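Acireductone dioxygenase (Bacillus anthracis, PDB 4QGL) probably oxidises the acireductone of the methionine salvage pathway with molecular oxygen, giving different products depending on whether iron or nickel occupies its active site. Local coordinates at residues A[120-125]-A[138-143]. Numbering follows the deposited sequence.
Sequences FAIEGK and DLISVP
F120 meets two residues of strand 138-142 at once, a compact example of how two sheets share a core through alternate side chains. The methyl CG2 of V142 sits over one face of the phenyl ring, displaced toward its rim, with CD1 of F120 as the nearest ring atom at 4.3 Å. On the other ortho carbon, CD2 of F120 lies 4.2 Å from CG2 of I140, which approaches the ring obliquely. Two residues on, I122 brings the chain back to the interface. In I122 CG1 lies beside the backbone N (chi1 -60°), and from there the chain carries its terminal CD1 to 4.1 Å from CG2 of V142. The same CD1 is 4.4 Å from CD1 of I140, the end of an extended side chain (chi2 177°). CG2 of V142 is therefore shared by the ring and the isoleucine. Contact is wholly apolar and buried, and the axes of the two strand segments come no closer than 10.0 Å and run 36° from parallel, a separation spanned by side chains alone. Backbone hydrogen bonding runs instead within each sheet: F120 pairs with V132 and I122 with F130, while D138 pairs with I113. This core borders the metal centre: F120 touches E109 and H148, two of the cadmium ligands, and I122 and V142 also pack on H148. Such face-to-face packing of two antiparallel sheets, with the metal site held between them, is the hallmark of the cupin beta-barrel to which acireductone dioxygenases belong.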
ATOM      1  N   PHE A 120      -6.781  -0.540   1.239  1.00 19.38           N
ATOM      2  CA  PHE A 120      -7.199   0.240   0.099  1.00 19.50           C
ATOM      3  C   PHE A 120      -8.561  -0.186  -0.375  1.00 19.99           C
ATOM      4  O   PHE A 120      -8.808  -1.368  -0.570  1.00 20.17           O
ATOM      5  CB  PHE A 120      -6.238   0.077  -1.051  1.00 19.47           C
ATOM      6  CG  PHE A 120      -5.108   1.064  -1.007  1.00 19.41           C
ATOM      7  CD1 PHE A 120      -5.321   2.366  -1.392  1.00 19.56           C
ATOM      8  CD2 PHE A 120      -3.833   0.696  -0.581  1.00 19.33           C
ATOM      9  CE1 PHE A 120      -4.306   3.287  -1.337  1.00 19.66           C
ATOM     10  CE2 PHE A 120      -2.818   1.618  -0.528  1.00 19.40           C
ATOM     11  CZ  PHE A 120      -3.060   2.913  -0.909  1.00 19.59           C
ATOM     12  N   ALA A 121      -9.439   0.783  -0.605  1.00 20.50           N
ATOM     13  CA  ALA A 121     -10.784   0.492  -1.100  1.00 21.10           C
ATOM     14  C   ALA A 121     -10.879   0.957  -2.545  1.00 21.70           C
ATOM     15  O   ALA A 121     -10.855   2.158  -2.806  1.00 21.73           O
ATOM     16  CB  ALA A 121     -11.847   1.202  -0.241  1.00 21.25           C
ATOM     17  N   ILE A 122     -11.045   0.020  -3.475  1.00 22.47           N
ATOM     18  CA  ILE A 122     -10.914   0.338  -4.898  1.00 23.19           C
ATOM     19  C   ILE A 122     -12.208   0.037  -5.623  1.00 24.15           C
ATOM     20  O   ILE A 122     -12.854  -1.006  -5.402  1.00 24.47           O
ATOM     21  CB  ILE A 122      -9.715  -0.402  -5.526  1.00 23.20           C
ATOM     22  CG1 ILE A 122      -8.430   0.018  -4.825  1.00 22.82           C
ATOM     23  CG2 ILE A 122      -9.570  -0.042  -7.000  1.00 23.70           C
ATOM     24  CD1 ILE A 122      -7.382  -1.073  -4.747  1.00 22.77           C
ATOM     25  N   GLU A 123     -12.603   0.989  -6.460  1.00 24.99           N
ATOM     26  CA  GLU A 123     -13.813   0.856  -7.261  1.00 25.94           C
ATOM     27  C   GLU A 123     -13.439  -0.066  -8.391  1.00 26.22           C
ATOM     28  O   GLU A 123     -12.576   0.263  -9.194  1.00 26.49           O
ATOM     29  CB  GLU A 123     -14.281   2.207  -7.802  1.00 26.64           C
ATOM     30  CG  GLU A 123     -15.562   2.175  -8.613  1.00 27.76           C
ATOM     31  CD  GLU A 123     -16.017   3.588  -9.025  1.00 28.74           C
ATOM     32  OE1 GLU A 123     -15.248   4.282  -9.744  1.00 29.29           O
ATOM     33  OE2 GLU A 123     -17.137   4.043  -8.625  1.00 29.51           O
ATOM     34  N   GLY A 124     -14.082  -1.225  -8.432  1.00 26.39           N
ATOM     35  CA  GLY A 124     -13.850  -2.195  -9.490  1.00 26.75           C
ATOM     36  C   GLY A 124     -14.467  -1.761 -10.794  1.00 27.25           C
ATOM     37  O   GLY A 124     -15.383  -0.944 -10.833  1.00 27.41           O
ATOM     38  N   LYS A 125     -13.993  -2.369 -11.861  1.00 27.54           N
ATOM     39  CA  LYS A 125     -14.439  -2.031 -13.198  1.00 28.17           C
ATOM     40  C   LYS A 125     -15.907  -2.286 -13.458  1.00 28.56           C
ATOM     41  O   LYS A 125     -16.455  -1.726 -14.389  1.00 29.10           O
ATOM     42  CB  LYS A 125     -13.602  -2.792 -14.222  1.00 28.77           C
ATOM     43  CG  LYS A 125     -13.769  -4.299 -14.215  1.00 29.20           C
ATOM     44  CD  LYS A 125     -12.946  -4.867 -15.350  1.00 29.92           C
ATOM     45  CE  LYS A 125     -12.366  -6.228 -15.041  1.00 30.03           C
ATOM     46  NZ  LYS A 125     -12.250  -7.042 -16.296  1.00 31.25           N
ATOM     47  N   ASP A 138       3.709  -6.897   1.410  1.00 20.76           N
ATOM     48  CA  ASP A 138       2.750  -6.659   0.341  1.00 20.79           C
ATOM     49  C   ASP A 138       3.099  -5.423  -0.471  1.00 20.78           C
ATOM     50  O   ASP A 138       3.135  -4.346   0.084  1.00 20.59           O
ATOM     51  CB  ASP A 138       1.367  -6.417   0.965  1.00 20.54           C
ATOM     52  CG  ASP A 138       0.573  -7.705   1.188  1.00 20.90           C
ATOM     53  OD1 ASP A 138       1.076  -8.787   0.829  1.00 21.43           O
ATOM     54  OD2 ASP A 138      -0.572  -7.656   1.715  1.00 20.92           O
ATOM     55  N   LEU A 139       3.329  -5.536  -1.782  1.00 21.25           N
ATOM     56  CA  LEU A 139       3.393  -4.352  -2.654  1.00 21.39           C
ATOM     57  C   LEU A 139       2.204  -4.341  -3.540  1.00 21.32           C
ATOM     58  O   LEU A 139       1.922  -5.353  -4.171  1.00 21.64           O
ATOM     59  CB  LEU A 139       4.625  -4.313  -3.538  1.00 22.29           C
ATOM     60  CG  LEU A 139       4.618  -3.061  -4.447  1.00 22.60           C
ATOM     61  CD1 LEU A 139       5.957  -2.426  -4.487  1.00 23.04           C
ATOM     62  CD2 LEU A 139       4.135  -3.340  -5.850  1.00 22.99           C
ATOM     63  N   ILE A 140       1.571  -3.160  -3.599  1.00 21.00           N
ATOM     64  CA  ILE A 140       0.363  -2.960  -4.388  1.00 21.00           C
ATOM     65  C   ILE A 140       0.504  -1.744  -5.257  1.00 21.28           C
ATOM     66  O   ILE A 140       1.080  -0.749  -4.812  1.00 21.16           O
ATOM     67  CB  ILE A 140      -0.918  -2.799  -3.517  1.00 20.53           C
ATOM     68  CG1 ILE A 140      -2.120  -2.642  -4.429  1.00 20.63           C
ATOM     69  CG2 ILE A 140      -0.878  -1.604  -2.574  1.00 20.19           C
ATOM     70  CD1 ILE A 140      -3.395  -2.545  -3.673  1.00 20.36           C
ATOM     71  N   SER A 141       0.006  -1.810  -6.494  1.00 21.73           N
ATOM     72  CA  SER A 141      -0.070  -0.602  -7.311  1.00 22.15           C
ATOM     73  C   SER A 141      -1.484  -0.348  -7.762  1.00 22.39           C
ATOM     74  O   SER A 141      -2.117  -1.169  -8.429  1.00 22.64           O
ATOM     75  CB  SER A 141       0.852  -0.586  -8.542  1.00 22.80           C
ATOM     76  OG  SER A 141       0.567   0.582  -9.333  1.00 23.13           O
ATOM     77  N   VAL A 142      -1.936   0.839  -7.406  1.00 22.51           N
ATOM     78  CA  VAL A 142      -3.247   1.238  -7.641  1.00 22.78           C
ATOM     79  C   VAL A 142      -3.222   2.114  -8.873  1.00 23.68           C
ATOM     80  O   VAL A 142      -2.650   3.206  -8.843  1.00 23.98           O
ATOM     81  CB  VAL A 142      -3.769   2.013  -6.429  1.00 22.41           C
ATOM     82  CG1 VAL A 142      -5.082   2.713  -6.767  1.00 22.57           C
ATOM     83  CG2 VAL A 142      -3.933   1.083  -5.229  1.00 21.91           C
ATOM     84  N   PRO A 143      -3.873   1.654  -9.955  1.00 24.42           N
ATOM     85  CA  PRO A 143      -3.793   2.277 -11.277  1.00 25.27           C
ATOM     86  C   PRO A 143      -4.332   3.709 -11.376  1.00 25.59           C
ATOM     87  O   PRO A 143      -5.212   4.144 -10.624  1.00 25.20           O
ATOM     88  CB  PRO A 143      -4.615   1.353 -12.184  1.00 25.66           C
ATOM     89  CG  PRO A 143      -5.444   0.523 -11.284  1.00 25.16           C
ATOM     90  CD  PRO A 143      -4.877   0.576  -9.893  1.00 24.40           C
TER